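Local coordinates for putative phophotriesterase (Proteus mirabilis, PDB 3RHG), which probably hydrolyses ester bonds, using two bound zinc ions, as a member of the phosphotriesterase family of metal-dependent hydrolases, at residues 17-22 with 82-87; 268-273 with 314-319; 291-296 with 310-315. One frame throughout, in Å; residues are numbered along the deposited sequence.

Contact 1 (17-22 with 82-87)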
loop_
_atom_site.group_PDB
_atom_site.type_symbol
_atom_site.label_atom_id
_atom_site.label_comp_id
_atom_site.label_asym_id
_atom_site.label_seq_id
_atom_site.Cartn_x
_atom_site.Cartn_y
_atom_site.Cartn_z
ATOM N N MET A 17 -26.493 15.468 -10.096
ATOM C CA MET A 17 -25.081 15.411 -9.675
ATOM C C MET A 17 -24.369 14.122 -10.098
ATOM O O MET A 17 -23.158 14.123 -10.321
ATOM C CB MET A 17 -24.965 15.632 -8.179
ATOM C CG MET A 17 -25.316 17.051 -7.789
ATOM S SD MET A 17 -25.405 17.239 -5.983
ATOM C CE MET A 17 -23.762 16.715 -5.494
ATOM N N GLY A 18 -25.113 13.025 -10.254
ATOM C CA GLY A 18 -24.470 11.769 -10.644
ATOM C C GLY A 18 -23.349 11.326 -9.701
ATOM O O GLY A 18 -23.344 11.665 -8.522
ATOM N N LEU A 19 -22.432 10.524 -10.229
ATOM C CA LEU A 19 -21.304 10.018 -9.458
ATOM C C LEU A 19 -20.471 11.200 -8.985
ATOM O O LEU A 19 -19.970 11.991 -9.807
ATOM C CB LEU A 19 -20.470 9.069 -10.319
ATOM C CG LEU A 19 -19.192 8.452 -9.748
ATOM C CD1 LEU A 19 -19.496 7.662 -8.474
ATOM C CD2 LEU A 19 -18.525 7.566 -10.811
ATOM N N THR A 20 -20.318 11.305 -7.663
ATOM C CA THR A 20 -19.765 12.500 -7.030
ATOM C C THR A 20 -18.679 12.108 -6.033
ATOM O O THR A 20 -18.841 11.165 -5.255
ATOM C CB THR A 20 -20.873 13.239 -6.261
ATOM O OG1 THR A 20 -21.858 13.703 -7.195
ATOM C CG2 THR A 20 -20.312 14.481 -5.533
ATOM N N LEU A 21 -17.589 12.869 -6.032
ATOM C CA LEU A 21 -16.510 12.723 -5.033
ATOM C C LEU A 21 -16.537 13.975 -4.164
ATOM O O LEU A 21 -16.238 15.078 -4.638
ATOM C CB LEU A 21 -15.162 12.604 -5.722
ATOM C CG LEU A 21 -14.943 11.342 -6.565
ATOM C CD1 LEU A 21 -13.597 11.450 -7.351
ATOM C CD2 LEU A 21 -14.965 10.125 -5.654
ATOM N N PRO A 22 -16.908 13.814 -2.893
ATOM C CA PRO A 22 -17.166 14.974 -2.011
ATOM C C PRO A 22 -15.953 15.581 -1.327
ATOM O O PRO A 22 -16.090 16.616 -0.652
ATOM C CB PRO A 22 -18.142 14.401 -0.961
ATOM C CG PRO A 22 -17.709 12.948 -0.854
ATOM C CD PRO A 22 -17.333 12.542 -2.284
ATOM N N ASN A 82 -9.892 12.830 -16.200
ATOM C CA ASN A 82 -10.470 12.044 -17.277
ATOM C C ASN A 82 -10.707 10.594 -16.862
ATOM O O ASN A 82 -11.657 9.957 -17.332
ATOM C CB ASN A 82 -9.653 12.175 -18.569
ATOM C CG ASN A 82 -9.827 13.543 -19.228
ATOM O OD1 ASN A 82 -10.811 14.241 -18.976
ATOM N ND2 ASN A 82 -8.866 13.933 -20.065
ATOM N N ASN A 83 -9.879 10.086 -15.950
ATOM C CA ASN A 83 -10.090 8.749 -15.397
ATOM C C ASN A 83 -11.423 8.646 -14.664
ATOM O O ASN A 83 -12.120 7.631 -14.745
ATOM C CB ASN A 83 -8.943 8.360 -14.459
ATOM C CG ASN A 83 -7.620 8.199 -15.198
ATOM O OD1 ASN A 83 -7.595 7.686 -16.316
ATOM N ND2 ASN A 83 -6.521 8.641 -14.581
ATOM N N PHE A 84 -11.773 9.703 -13.946
ATOM C CA PHE A 84 -13.035 9.767 -13.218
ATOM C C PHE A 84 -14.183 9.923 -14.210
ATOM O O PHE A 84 -15.204 9.217 -14.134
ATOM C CB PHE A 84 -12.981 10.949 -12.242
ATOM C CG PHE A 84 -14.251 11.185 -11.477
ATOM C CD1 PHE A 84 -14.795 10.200 -10.645
ATOM C CD2 PHE A 84 -14.855 12.445 -11.510
ATOM C CE1 PHE A 84 -15.950 10.465 -9.902
ATOM C CE2 PHE A 84 -15.992 12.716 -10.791
ATOM C CZ PHE A 84 -16.551 11.729 -9.986
ATOM N N LYS A 85 -14.002 10.826 -15.172
ATOM C CA LYS A 85 -15.042 11.091 -16.149
ATOM C C LYS A 85 -15.358 9.822 -16.940
ATOM O O LYS A 85 -16.531 9.523 -17.186
ATOM C CB LYS A 85 -14.602 12.244 -17.060
ATOM C CG LYS A 85 -15.633 12.735 -18.050
ATOM C CD LYS A 85 -15.131 13.999 -18.735
ATOM C CE LYS A 85 -15.756 14.185 -20.095
ATOM N NZ LYS A 85 -15.270 15.444 -20.735
ATOM N N GLU A 86 -14.352 9.046 -17.314
ATOM C CA GLU A 86 -14.580 7.821 -18.084
ATOM C C GLU A 86 -15.470 6.815 -17.411
ATOM O O GLU A 86 -16.061 6.020 -18.062
ATOM C CB GLU A 86 -13.277 7.096 -18.400
ATOM C CG GLU A 86 -12.404 7.742 -19.376
ATOM C CD GLU A 86 -10.979 7.176 -19.367
ATOM O OE1 GLU A 86 -10.758 6.087 -18.793
ATOM O OE2 GLU A 86 -10.081 7.843 -19.935
ATOM N N LEU A 87 -15.531 6.848 -16.091
ATOM C CA LEU A 87 -16.295 5.898 -15.283
ATOM C C LEU A 87 -17.701 6.415 -15.021
ATOM O O LEU A 87 -18.482 5.802 -14.279
ATOM C CB LEU A 87 -15.598 5.689 -13.934
ATOM C CG LEU A 87 -14.195 5.101 -14.054
ATOM C CD1 LEU A 87 -13.472 5.191 -12.723
ATOM C CD2 LEU A 87 -14.256 3.657 -14.561
#

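Contact 2 (268-273 with 314-319)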
loop_
_atom_site.group_PDB
_atom_site.type_symbol
_atom_site.label_atom_id
_atom_site.label_comp_id
_atom_site.label_asym_id
_atom_site.label_seq_id
_atom_site.Cartn_x
_atom_site.Cartn_y
_atom_site.Cartn_z
ATOM N N PRO A 268 -5.030 3.911 7.129
ATOM C CA PRO A 268 -5.618 2.562 7.066
ATOM C C PRO A 268 -5.545 1.999 5.662
ATOM O O PRO A 268 -5.596 2.751 4.686
ATOM C CB PRO A 268 -7.089 2.758 7.468
ATOM C CG PRO A 268 -7.274 4.203 7.696
ATOM C CD PRO A 268 -5.969 4.938 7.608
ATOM N N SER A 269 -5.443 0.677 5.560
ATOM C CA SER A 269 -5.409 0.052 4.254
ATOM C C SER A 269 -6.802 0.093 3.646
ATOM O O SER A 269 -7.797 0.291 4.349
ATOM C CB SER A 269 -4.953 -1.399 4.358
ATOM O OG SER A 269 -5.951 -2.183 4.986
ATOM N N VAL A 270 -6.866 -0.079 2.333
ATOM C CA VAL A 270 -8.150 -0.175 1.658
ATOM C C VAL A 270 -9.006 -1.274 2.280
ATOM O O VAL A 270 -10.181 -1.049 2.569
ATOM C CB VAL A 270 -7.987 -0.378 0.138
ATOM C CG1 VAL A 270 -9.343 -0.661 -0.497
ATOM C CG2 VAL A 270 -7.317 0.873 -0.508
ATOM N N MET A 271 -8.438 -2.467 2.479
ATOM C CA MET A 271 -9.223 -3.557 3.062
ATOM C C MET A 271 -9.702 -3.233 4.477
ATOM O O MET A 271 -10.794 -3.646 4.858
ATOM C CB MET A 271 -8.458 -4.891 3.046
ATOM C CG MET A 271 -8.241 -5.470 1.654
ATOM S SD MET A 271 -9.728 -5.568 0.632
ATOM C CE MET A 271 -10.678 -6.800 1.500
ATOM N N ASP A 272 -8.901 -2.501 5.258
ATOM C CA ASP A 272 -9.344 -2.052 6.593
ATOM C C ASP A 272 -10.627 -1.245 6.433
ATOM O O ASP A 272 -11.573 -1.368 7.210
ATOM C CB ASP A 272 -8.322 -1.103 7.268
ATOM C CG ASP A 272 -7.075 -1.800 7.795
ATOM O OD1 ASP A 272 -7.122 -3.009 8.134
ATOM O OD2 ASP A 272 -6.024 -1.081 7.904
ATOM N N THR A 273 -10.626 -0.346 5.461
ATOM C CA THR A 273 -11.760 0.581 5.298
ATOM C C THR A 273 -12.966 -0.130 4.673
ATOM O O THR A 273 -14.108 0.182 5.000
ATOM C CB THR A 273 -11.316 1.803 4.520
ATOM O OG1 THR A 273 -10.352 2.486 5.338
ATOM C CG2 THR A 273 -12.483 2.757 4.249
ATOM N N ASN A 314 -14.544 2.559 -8.845
ATOM C CA ASN A 314 -14.199 1.368 -9.554
ATOM C C ASN A 314 -13.748 0.197 -8.686
ATOM O O ASN A 314 -14.236 -0.863 -8.850
ATOM C CB ASN A 314 -13.130 1.705 -10.580
ATOM C CG ASN A 314 -13.280 0.948 -11.853
ATOM O OD1 ASN A 314 -14.275 0.305 -12.094
ATOM N ND2 ASN A 314 -12.281 1.014 -12.667
ATOM N N VAL A 315 -12.831 0.410 -7.762
ATOM C CA VAL A 315 -12.321 -0.663 -6.930
ATOM C C VAL A 315 -12.982 -0.791 -5.572
ATOM O O VAL A 315 -13.414 -1.844 -5.195
ATOM C CB VAL A 315 -10.825 -0.509 -6.717
ATOM C CG1 VAL A 315 -10.306 -1.541 -5.760
ATOM C CG2 VAL A 315 -10.131 -0.591 -8.045
ATOM N N PHE A 316 -13.100 0.308 -4.859
ATOM C CA PHE A 316 -13.700 0.220 -3.519
ATOM C C PHE A 316 -15.141 -0.347 -3.561
ATOM O O PHE A 316 -15.491 -1.212 -2.745
ATOM C CB PHE A 316 -13.672 1.573 -2.806
ATOM C CG PHE A 316 -14.048 1.487 -1.357
ATOM C CD1 PHE A 316 -13.117 1.048 -0.421
ATOM C CD2 PHE A 316 -15.327 1.855 -0.926
ATOM C CE1 PHE A 316 -13.443 0.953 0.937
ATOM C CE2 PHE A 316 -15.680 1.773 0.440
ATOM C CZ PHE A 316 -14.709 1.331 1.382
ATOM N N LEU A 317 -15.966 0.128 -4.498
ATOM C CA LEU A 317 -17.342 -0.380 -4.594
ATOM C C LEU A 317 -17.369 -1.869 -4.955
ATOM O O LEU A 317 -18.262 -2.597 -4.495
ATOM C CB LEU A 317 -18.187 0.447 -5.583
ATOM C CG LEU A 317 -18.372 1.925 -5.186
ATOM C CD1 LEU A 317 -19.384 2.619 -6.115
ATOM C CD2 LEU A 317 -18.811 2.067 -3.743
ATOM N N SER A 318 -16.409 -2.328 -5.769
ATOM C CA SER A 318 -16.290 -3.767 -6.106
ATOM C C SER A 318 -15.904 -4.581 -4.885
ATOM O O SER A 318 -16.412 -5.693 -4.669
ATOM C CB SER A 318 -15.233 -4.003 -7.196
ATOM O OG SER A 318 -15.710 -3.568 -8.441
ATOM N N LEU A 319 -14.979 -4.042 -4.095
ATOM C CA LEU A 319 -14.589 -4.700 -2.870
ATOM C C LEU A 319 -15.759 -4.828 -1.891
ATOM O O LEU A 319 -15.894 -5.858 -1.225
ATOM C CB LEU A 319 -13.399 -3.977 -2.226
ATOM C CG LEU A 319 -12.079 -4.066 -3.012
ATOM C CD1 LEU A 319 -10.944 -3.280 -2.288
ATOM C CD2 LEU A 319 -11.685 -5.527 -3.273
#

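Contact 3 (291-296 with 310-315). With ZN (zinc ion), chain B; BEZ (benzoic acid), chain D.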
loop_
_atom_site.group_PDB
_atom_site.type_symbol
_atom_site.label_atom_id
_atom_site.label_comp_id
_atom_site.label_asym_id
_atom_site.label_seq_id
_atom_site.Cartn_x
_atom_site.Cartn_y
_atom_site.Cartn_z
ATOM N N LEU A 291 -17.767 8.806 0.706
ATOM C CA LEU A 291 -16.483 8.186 0.341
ATOM C C LEU A 291 -15.708 9.085 -0.598
ATOM O O LEU A 291 -16.288 9.678 -1.499
ATOM C CB LEU A 291 -16.742 6.898 -0.444
ATOM C CG LEU A 291 -17.663 5.873 0.216
ATOM C CD1 LEU A 291 -17.891 4.681 -0.712
ATOM C CD2 LEU A 291 -17.162 5.398 1.578
ATOM N N SER A 292 -14.389 9.200 -0.409
ATOM C CA SER A 292 -13.594 9.976 -1.350
ATOM C C SER A 292 -12.115 9.554 -1.221
ATOM O O SER A 292 -11.799 8.635 -0.439
ATOM C CB SER A 292 -13.794 11.490 -1.101
ATOM O OG SER A 292 -14.017 12.204 -2.323
ATOM N N HIS A 293 -11.229 10.196 -1.996
ATOM C CA HIS A 293 -9.801 9.837 -2.049
ATOM C C HIS A 293 -8.896 10.837 -1.319
ATOM O O HIS A 293 -7.775 10.496 -0.956
ATOM C CB HIS A 293 -9.306 9.842 -3.511
ATOM C CG HIS A 293 -10.113 8.999 -4.447
ATOM N ND1 HIS A 293 -11.216 9.494 -5.116
ATOM C CD2 HIS A 293 -9.960 7.712 -4.861
ATOM C CE1 HIS A 293 -11.714 8.544 -5.899
ATOM N NE2 HIS A 293 -10.971 7.455 -5.766
ATOM N N ASP A 294 -9.350 12.086 -1.192
ATOM C CA ASP A 294 -8.493 13.157 -0.664
ATOM C C ASP A 294 -7.187 13.288 -1.419
ATOM O O ASP A 294 -6.138 13.475 -0.799
ATOM C CB ASP A 294 -8.234 13.002 0.852
ATOM C CG ASP A 294 -7.737 14.283 1.489
ATOM O OD1 ASP A 294 -8.035 15.373 0.934
ATOM O OD2 ASP A 294 -7.027 14.216 2.543
ATOM N N VAL A 295 -7.228 13.197 -2.747
ATOM C CA VAL A 295 -6.027 13.485 -3.540
ATOM C C VAL A 295 -5.513 14.864 -3.123
ATOM O O VAL A 295 -6.256 15.840 -3.178
ATOM C CB VAL A 295 -6.304 13.449 -5.058
ATOM C CG1 VAL A 295 -5.099 14.009 -5.847
ATOM C CG2 VAL A 295 -6.623 12.021 -5.496
ATOM N N PHE A 296 -4.251 14.952 -2.697
ATOM C CA PHE A 296 -3.722 16.238 -2.265
ATOM C C PHE A 296 -2.219 16.338 -2.462
ATOM O O PHE A 296 -1.620 17.359 -2.110
ATOM C CB PHE A 296 -4.112 16.552 -0.808
ATOM C CG PHE A 296 -3.251 15.873 0.253
ATOM C CD1 PHE A 296 -2.286 16.607 0.944
ATOM C CD2 PHE A 296 -3.448 14.524 0.596
ATOM C CE1 PHE A 296 -1.483 16.006 1.940
ATOM C CE2 PHE A 296 -2.667 13.899 1.593
ATOM C CZ PHE A 296 -1.698 14.645 2.278
ATOM N N GLY A 310 -10.338 7.454 -9.879
ATOM C CA GLY A 310 -11.263 6.404 -10.290
ATOM C C GLY A 310 -11.368 5.273 -9.282
ATOM O O GLY A 310 -12.188 4.368 -9.420
ATOM N N PHE A 311 -10.545 5.316 -8.250
ATOM C CA PHE A 311 -10.384 4.171 -7.363
ATOM C C PHE A 311 -11.627 3.847 -6.511
ATOM O O PHE A 311 -12.063 2.688 -6.411
ATOM C CB PHE A 311 -9.165 4.378 -6.463
ATOM C CG PHE A 311 -8.836 3.170 -5.629
ATOM C CD1 PHE A 311 -8.051 2.146 -6.154
ATOM C CD2 PHE A 311 -9.338 3.040 -4.343
ATOM C CE1 PHE A 311 -7.758 1.006 -5.398
ATOM C CE2 PHE A 311 -9.056 1.910 -3.580
ATOM C CZ PHE A 311 -8.262 0.889 -4.108
ATOM N N VAL A 312 -12.206 4.863 -5.887
ATOM C CA VAL A 312 -13.418 4.652 -5.071
ATOM C C VAL A 312 -14.554 4.033 -5.884
ATOM O O VAL A 312 -15.060 2.959 -5.532
ATOM C CB VAL A 312 -13.833 5.944 -4.316
ATOM C CG1 VAL A 312 -15.297 5.873 -3.840
ATOM C CG2 VAL A 312 -12.910 6.161 -3.126
ATOM N N PRO A 313 -14.972 4.650 -6.965
ATOM C CA PRO A 313 -16.072 4.070 -7.730
ATOM C C PRO A 313 -15.756 2.741 -8.395
ATOM O O PRO A 313 -16.620 1.939 -8.560
ATOM C CB PRO A 313 -16.447 5.155 -8.734
ATOM C CG PRO A 313 -15.405 6.129 -8.693
ATOM C CD PRO A 313 -14.582 5.968 -7.478
ATOM N N ASN A 314 -14.544 2.559 -8.845
ATOM C CA ASN A 314 -14.199 1.368 -9.554
ATOM C C ASN A 314 -13.748 0.197 -8.686
ATOM O O ASN A 314 -14.236 -0.863 -8.850
ATOM C CB ASN A 314 -13.130 1.705 -10.580
ATOM C CG ASN A 314 -13.280 0.948 -11.853
ATOM O OD1 ASN A 314 -14.275 0.305 -12.094
ATOM N ND2 ASN A 314 -12.281 1.014 -12.667
ATOM N N VAL A 315 -12.831 0.410 -7.762
ATOM C CA VAL A 315 -12.321 -0.663 -6.930
ATOM C C VAL A 315 -12.982 -0.791 -5.572
ATOM O O VAL A 315 -13.414 -1.844 -5.195
ATOM C CB VAL A 315 -10.825 -0.509 -6.717
ATOM C CG1 VAL A 315 -10.306 -1.541 -5.760
ATOM C CG2 VAL A 315 -10.131 -0.591 -8.045
HETATM ZN ZN ZN B . -8.563 17.338 2.120
HETATM C C BEZ D . -3.551 14.699 8.279
HETATM O O1 BEZ D . -4.361 15.121 9.132
HETATM O O2 BEZ D . -2.321 14.864 8.457
HETATM C C1 BEZ D . -4.033 13.998 7.049
HETATM C C2 BEZ D . -5.396 13.925 6.751
HETATM C C3 BEZ D . -5.820 13.280 5.591
HETATM C C4 BEZ D . -4.893 12.689 4.744
HETATM C C5 BEZ D . -3.537 12.752 5.053
HETATM C C6 BEZ D . -3.098 13.408 6.200
#

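Contact 1 (17-22 with 82-87)
F84 carries the contact: its ring leaves the last turns of helix 74-86 and reaches strand 19-21 beside L21. Its CB points toward the strand, and with CG anti to the backbone N (chi1 177°) the ring is carried on to L21, while the leucine comes to meet it from the opposite direction. L21 CD1 sits over one ring face in a CH-pi contact, 3.8 Å from the F84 ring centroid and 20° from the ring normal, displaced toward the rim on the CE1 side. The branch carbon is close too, L21 CG lying 3.6 Å from F84 CE1. At its far end the ring reaches the strand backbone itself: F84 CZ approaches L19 O obliquely at 3.4 Å, and T20 CA lies near the ring plane at the edge. The phenyl group is thus fitted against both side chain and main chain. L19 also turns its side chain toward the helix, but it was modelled in two conformations, which leaves the details of its packing doubtful. K85 faces away from the strand, and its NZ is hydrogen-bonded to T115 O. Beyond it L87 closes the segment, its N bonded to F84 O at 3.1 Å. The helix segment runs roughly antiparallel to the strand, at 150° and 10.4 Å between axes, as expected in a beta-alpha-beta crossover of a (beta/alpha)8 barrel. Strand 19-24 pairs in parallel with strand 89-94 through L19 and L21, helix 336-343 covers T20 on the other side, and L87 touches N314 of helix 311-322.

Contact 2 (268-273 with 314-319)
V270 lays its CG1 methyl group against L319 and the rim of the F316 ring, bridging two residues one turn apart on helix 311-322. V270 CG1 is 3.6 Å from L319 CD1, the two side chains crossing at about a right angle, and 4.1 Å from F316 CD1, which it meets near the ring plane. T273, one turn further along, reaches the same ring: its CG2 is 3.9 Å from F316 CE1, and its carbonyl oxygen lies at the ring edge, 3.8 Å from F316 CZ. M271 starts out away from the partner helix, but the bend at chi2 (-50°), with chi1 at -68°, brings its SD back to 3.9 Å from L319 CD1. At the N-terminus of helix 270-282, S269 at the N-cap and D272 in the first turn form a capping box: S269 OG takes up D272 N, and D272 OD2 accepts from S269 N in return, each at 3.0 Å. Y60 and Y39 of the second subunit pack on V270 and L319. Apolar contact between neighbouring outer helices is characteristic of the (beta/alpha)8 barrel, and here it joins the helices that follow strands 249-252 and 289-291.

Contact 3 (291-296 with 310-315)
The zinc site at the C-terminal end of the eighth barrel strand is where this contact belongs: the loop that supplies the metal ligand D294 also sends H293 into the start of helix 311-322. H293 CG lies anti to its own carbonyl carbon (chi1 -54°), part of the geometry that carries NE2 to the helix start. There H293 NE2 accepts a nearly straight hydrogen bond from V312 N, 2.9 Å long with an angle of 168° at the hydrogen, although the donor lies 30° out of the imidazole plane. V312 CG2 covers one face of the same ring in a CH-pi contact, 3.8 Å from the H293 centroid. F311 CB adds a further neighbour, 3.6 Å from H293 NE2, which thus lies against the F311-V312 turn that binds it. Earlier in the chain, at the end of strand 289-291, L291 CB packs on V312 CG1 at 3.8 Å. D294 goes the other way. D294 OD1 binds zinc at 2.4 Å, a site to which H23, H25 and E166 also contribute, and D294 OD2 approaches C3 of the bound benzoic acid at 3.4 Å. F296 CE2 lies 3.7 Å from benzoic acid C5. S292 OG bonds to E24 OE2 and H23 N, tying the loop to the metal-binding segment. Around this joint, L21 of strand 19-24 touches H293, L19 packs on P313, and L291 reaches F316 and L317 further along helix 311-322.

All three contacts are largely buried and belong to one barrel, but at different depths. Contact 3 lies nearest the chain centre and mixes polar and apolar contacts beside the metal; contacts 1 and 2 are apolar across their segments, one joining a strand to the helix outside it, the other two outer helices. Contacts 2 and 3 share N314 and V315 of helix 311-322, their centres about 9 Å apart, and both reach the second subunit, which does not touch contact 1. Contact 1 meets contact 3 where P22 packs on L291 and S292, the closure between first and last barrel strands, and L87 on G310.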